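Local atomic coordinates of 2-aminomuconic 6-semialdehyde dehydrogenase (Pseudomonas sp., PDB entry 7BZV), a protein that probably catalyses the NAD+-dependent oxidation of 2-aminomuconic 6-semialdehyde, a step of the meta-cleavage pathway that breaks down 2-aminophenol, and works as a tetramer. Residues Trp68-Arg79 / Leu188-Pro199. Residues are numbered along the deposited sequence; the frame is centred on the assembly and turned at random.
Sequences WLRRIANEMERR and LLAEVMEAVGIP
Val196 is a knob that drops into a hole formed by Trp68, Arg71, Ile72 and Glu75. The knob lies between helix 62-78 and helix 184-196 of the aldehyde dehydrogenase fold. The latter links parallel strands 173-177 and 203-205 in a beta-alpha-beta crossover of the Rossmann-like part. The axes of the two segments pass 9.4 Å apart at 122°. Val196 CG1 presses on Glu75 CB, and CG2 faces Ile72 and Trp68. Next to it, Val192 straddles Glu75: its CG1 lies 3.5 Å from Glu75 CG, with CG2 a little farther off. Glu75 CG stands anti to the backbone N (chi1 174°), and the bend at chi2 brings the carboxylate round to Arg78. That guanidinium grips it side-on through NE and NH2, one to each oxygen. With an alanine here, Val192 would probably lose part of its seat and Arg78 the carboxylate it pairs with. Deeper in, Ile72 CD1 packs 3.4 Å from Met193 SD, while Met76 SD meets Leu189 CD1. Phe83 of helix 80-91 touches both Met76 and Val192. At one end, Ile198 CD1 lies 3.4 Å above the Trp68 ring plane, toward the rim. Gly197 closes helix 184-196 in a Schellman motif. The Val196 carbonyl O comes to the edge of the Trp68 ring and takes two weak hydrogen bonds from Arg71. At the other end, Arg79 makes a salt bridge to Glu191; its stronger polar partner is Asp82, which pairs with NH2. Arg79 NH1 meets the anti lone pair of Glu191 OE1 at 3.1 Å, the two planes 17° apart.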
loop_
_atom_site.group_PDB
_atom_site.type_symbol
_atom_site.label_atom_id
_atom_site.label_comp_id
_atom_site.label_asym_id
_atom_site.label_seq_id
_atom_site.Cartn_x
_atom_site.Cartn_y
_atom_site.Cartn_z
ATOM N N TRP B 68 18.281 13.072 11.741
ATOM C CA TRP B 68 19.494 13.552 11.079
ATOM C C TRP B 68 19.145 14.285 9.794
ATOM O O TRP B 68 19.668 15.367 9.518
ATOM C CB TRP B 68 20.432 12.380 10.760
ATOM C CG TRP B 68 21.303 11.878 11.872
ATOM C CD1 TRP B 68 21.306 10.615 12.404
ATOM C CD2 TRP B 68 22.323 12.600 12.551
ATOM N NE1 TRP B 68 22.246 10.521 13.401
ATOM C CE2 TRP B 68 22.899 11.720 13.499
ATOM C CE3 TRP B 68 22.806 13.906 12.453
ATOM C CZ2 TRP B 68 23.934 12.103 14.337
ATOM C CZ3 TRP B 68 23.832 14.283 13.284
ATOM C CH2 TRP B 68 24.375 13.392 14.225
ATOM N N LEU B 69 18.245 13.695 8.985
ATOM C CA LEU B 69 17.889 14.303 7.705
ATOM C C LEU B 69 17.288 15.683 7.928
ATOM O O LEU B 69 17.534 16.613 7.154
ATOM C CB LEU B 69 16.889 13.422 6.935
ATOM C CG LEU B 69 17.434 12.079 6.453
ATOM C CD1 LEU B 69 16.253 11.228 5.951
ATOM C CD2 LEU B 69 18.430 12.261 5.381
ATOM N N ARG B 70 16.479 15.824 8.979
ATOM C CA ARG B 70 15.886 17.120 9.291
ATOM C C ARG B 70 16.926 18.094 9.847
ATOM O O ARG B 70 16.875 19.291 9.557
ATOM C CB ARG B 70 14.719 16.913 10.260
ATOM C CG ARG B 70 13.507 16.321 9.579
ATOM C CD ARG B 70 12.406 15.840 10.574
ATOM N NE ARG B 70 11.257 15.275 9.869
ATOM C CZ ARG B 70 10.297 14.551 10.448
ATOM N NH1 ARG B 70 10.321 14.301 11.760
ATOM N NH2 ARG B 70 9.313 14.084 9.717
ATOM N N ARG B 71 17.882 17.607 10.649
ATOM C CA ARG B 71 18.937 18.497 11.141
ATOM C C ARG B 71 19.793 18.997 9.991
ATOM O O ARG B 71 20.192 20.167 9.968
ATOM C CB ARG B 71 19.792 17.778 12.181
ATOM C CG ARG B 71 18.961 17.187 13.302
ATOM C CD ARG B 71 19.542 17.510 14.648
ATOM N NE ARG B 71 20.651 16.627 14.992
ATOM C CZ ARG B 71 21.913 17.019 15.116
ATOM N NH1 ARG B 71 22.239 18.294 14.920
ATOM N NH2 ARG B 71 22.848 16.136 15.447
ATOM N N ILE B 72 20.066 18.127 9.014
ATOM C CA ILE B 72 20.767 18.554 7.808
ATOM C C ILE B 72 19.986 19.643 7.086
ATOM O O ILE B 72 20.539 20.683 6.703
ATOM C CB ILE B 72 21.032 17.358 6.876
ATOM C CG1 ILE B 72 22.124 16.469 7.462
ATOM C CG2 ILE B 72 21.374 17.871 5.467
ATOM C CD1 ILE B 72 22.189 15.035 6.861
ATOM N N ALA B 73 18.696 19.404 6.853
ATOM C CA ALA B 73 17.891 20.391 6.153
ATOM C C ALA B 73 17.835 21.712 6.921
ATOM O O ALA B 73 17.897 22.784 6.316
ATOM C CB ALA B 73 16.477 19.858 5.922
ATOM N N ASN B 74 17.681 21.659 8.247
ATOM C CA ASN B 74 17.621 22.894 9.025
ATOM C C ASN B 74 18.925 23.679 8.901
ATOM O O ASN B 74 18.907 24.906 8.789
ATOM C CB ASN B 74 17.338 22.589 10.496
ATOM C CG ASN B 74 15.881 22.168 10.764
ATOM O OD1 ASN B 74 14.980 22.377 9.949
ATOM N ND2 ASN B 74 15.670 21.532 11.902
ATOM N N GLU B 75 20.073 22.986 8.921
ATOM C CA GLU B 75 21.345 23.688 8.795
ATOM C C GLU B 75 21.521 24.253 7.389
ATOM O O GLU B 75 22.006 25.376 7.230
ATOM C CB GLU B 75 22.494 22.759 9.173
ATOM C CG GLU B 75 23.880 23.334 8.940
ATOM C CD GLU B 75 24.209 24.544 9.811
ATOM O OE1 GLU B 75 23.326 25.055 10.533
ATOM O OE2 GLU B 75 25.366 24.995 9.758
ATOM N N MET B 76 21.110 23.509 6.354
ATOM C CA MET B 76 21.100 24.078 5.006
ATOM C C MET B 76 20.258 25.344 4.947
ATOM O O MET B 76 20.635 26.323 4.293
ATOM C CB MET B 76 20.562 23.064 3.995
ATOM C CG MET B 76 21.491 21.867 3.784
ATOM S SD MET B 76 20.743 20.660 2.663
ATOM C CE MET B 76 20.747 21.545 1.096
ATOM N N GLU B 77 19.081 25.322 5.567
ATOM C CA GLU B 77 18.235 26.508 5.535
ATOM C C GLU B 77 18.913 27.679 6.244
ATOM O O GLU B 77 18.889 28.808 5.753
ATOM C CB GLU B 77 16.899 26.195 6.176
ATOM C CG GLU B 77 15.789 27.178 5.877
ATOM C CD GLU B 77 14.449 26.506 6.071
ATOM O OE1 GLU B 77 14.165 26.171 7.240
ATOM O OE2 GLU B 77 13.721 26.271 5.074
ATOM N N ARG B 78 19.528 27.422 7.398
ATOM C CA ARG B 78 20.240 28.476 8.108
ATOM C C ARG B 78 21.340 29.075 7.250
ATOM O O ARG B 78 21.634 30.266 7.366
ATOM C CB ARG B 78 20.838 27.934 9.400
ATOM C CG ARG B 78 21.417 29.012 10.315
ATOM C CD ARG B 78 22.216 28.415 11.455
ATOM N NE ARG B 78 23.518 27.847 11.069
ATOM C CZ ARG B 78 24.606 28.566 10.790
ATOM N NH1 ARG B 78 24.562 29.893 10.829
ATOM N NH2 ARG B 78 25.736 27.951 10.463
ATOM N N ARG B 79 21.967 28.267 6.390
ATOM C CA ARG B 79 23.061 28.727 5.549
ATOM C C ARG B 79 22.639 28.917 4.106
ATOM O O ARG B 79 23.464 28.814 3.191
ATOM C CB ARG B 79 24.232 27.759 5.647
ATOM C CG ARG B 79 24.779 27.611 7.047
ATOM C CD ARG B 79 26.112 26.944 7.004
ATOM N NE ARG B 79 27.021 27.651 6.113
ATOM C CZ ARG B 79 28.147 27.141 5.642
ATOM N NH1 ARG B 79 28.509 25.913 5.972
ATOM N NH2 ARG B 79 28.909 27.863 4.839
ATOM N N LEU B 188 29.817 22.852 0.349
ATOM C CA LEU B 188 29.039 23.391 1.466
ATOM C C LEU B 188 28.189 22.301 2.119
ATOM O O LEU B 188 28.009 22.278 3.346
ATOM C CB LEU B 188 28.148 24.529 0.994
ATOM C CG LEU B 188 28.901 25.763 0.475
ATOM C CD1 LEU B 188 27.947 26.837 -0.010
ATOM C CD2 LEU B 188 29.822 26.333 1.541
ATOM N N LEU B 189 27.697 21.360 1.329
ATOM C CA LEU B 189 26.932 20.278 1.937
ATOM C C LEU B 189 27.801 19.477 2.903
ATOM O O LEU B 189 27.367 19.139 4.011
ATOM C CB LEU B 189 26.328 19.394 0.860
ATOM C CG LEU B 189 25.359 18.314 1.415
ATOM C CD1 LEU B 189 24.184 18.913 2.149
ATOM C CD2 LEU B 189 24.840 17.399 0.266
ATOM N N ALA B 190 29.047 19.202 2.524
ATOM C CA ALA B 190 29.956 18.535 3.455
ATOM C C ALA B 190 30.167 19.357 4.724
ATOM O O ALA B 190 30.210 18.802 5.832
ATOM C CB ALA B 190 31.292 18.248 2.769
ATOM N N GLU B 191 30.306 20.679 4.590
ATOM C CA GLU B 191 30.410 21.513 5.784
ATOM C C GLU B 191 29.186 21.329 6.668
ATOM O O GLU B 191 29.301 21.234 7.894
ATOM C CB GLU B 191 30.586 22.984 5.396
ATOM C CG GLU B 191 31.896 23.260 4.647
ATOM C CD GLU B 191 32.135 24.750 4.356
ATOM O OE1 GLU B 191 31.349 25.606 4.812
ATOM O OE2 GLU B 191 33.127 25.069 3.673
ATOM N N VAL B 192 28.008 21.233 6.061
ATOM C CA VAL B 192 26.789 21.039 6.838
ATOM C C VAL B 192 26.811 19.693 7.548
ATOM O O VAL B 192 26.465 19.591 8.737
ATOM C CB VAL B 192 25.557 21.176 5.928
ATOM C CG1 VAL B 192 24.293 20.676 6.660
ATOM C CG2 VAL B 192 25.395 22.589 5.497
ATOM N N MET B 193 27.198 18.638 6.826
ATOM C CA MET B 193 27.271 17.331 7.453
ATOM C C MET B 193 28.175 17.384 8.677
ATOM O O MET B 193 27.846 16.869 9.741
ATOM C CB MET B 193 27.776 16.290 6.466
ATOM C CG MET B 193 26.900 16.239 5.223
ATOM S SD MET B 193 25.376 15.384 5.827
ATOM C CE MET B 193 24.452 15.622 4.236
ATOM N N GLU B 194 29.317 18.041 8.549
ATOM C CA GLU B 194 30.244 18.136 9.665
ATOM C C GLU B 194 29.640 18.960 10.786
ATOM O O GLU B 194 29.792 18.607 11.958
ATOM C CB GLU B 194 31.557 18.742 9.160
ATOM C CG GLU B 194 32.519 19.145 10.246
ATOM C CD GLU B 194 33.737 19.823 9.657
ATOM O OE1 GLU B 194 33.582 20.908 9.051
ATOM O OE2 GLU B 194 34.837 19.253 9.768
ATOM N N ALA B 195 28.933 20.050 10.447
ATOM C CA ALA B 195 28.403 20.940 11.482
ATOM C C ALA B 195 27.347 20.254 12.340
ATOM O O ALA B 195 27.333 20.424 13.563
ATOM C CB ALA B 195 27.821 22.206 10.863
ATOM N N VAL B 196 26.445 19.479 11.727
ATOM C CA VAL B 196 25.386 18.863 12.519
ATOM C C VAL B 196 25.869 17.616 13.235
ATOM O O VAL B 196 25.155 17.085 14.092
ATOM C CB VAL B 196 24.149 18.507 11.676
ATOM C CG1 VAL B 196 23.590 19.744 11.012
ATOM C CG2 VAL B 196 24.485 17.462 10.636
ATOM N N GLY B 197 27.032 17.107 12.871
ATOM C CA GLY B 197 27.617 15.985 13.564
ATOM C C GLY B 197 27.435 14.640 12.906
ATOM O O GLY B 197 27.559 13.621 13.593
ATOM N N ILE B 198 27.152 14.595 11.610
ATOM C CA ILE B 198 27.099 13.321 10.902
ATOM C C ILE B 198 28.409 12.579 11.165
ATOM O O ILE B 198 29.488 13.160 11.021
ATOM C CB ILE B 198 26.854 13.540 9.400
ATOM C CG1 ILE B 198 25.433 14.076 9.166
ATOM C CG2 ILE B 198 27.133 12.262 8.623
ATOM C CD1 ILE B 198 24.327 13.046 9.378
ATOM N N PRO B 199 28.379 11.301 11.536
ATOM C CA PRO B 199 29.616 10.616 11.869
ATOM C C PRO B 199 30.613 10.640 10.694
ATOM O O PRO B 199 30.191 10.592 9.530
ATOM C CB PRO B 199 29.162 9.192 12.192
ATOM C CG PRO B 199 27.800 9.394 12.751
ATOM C CD PRO B 199 27.198 10.499 11.913
#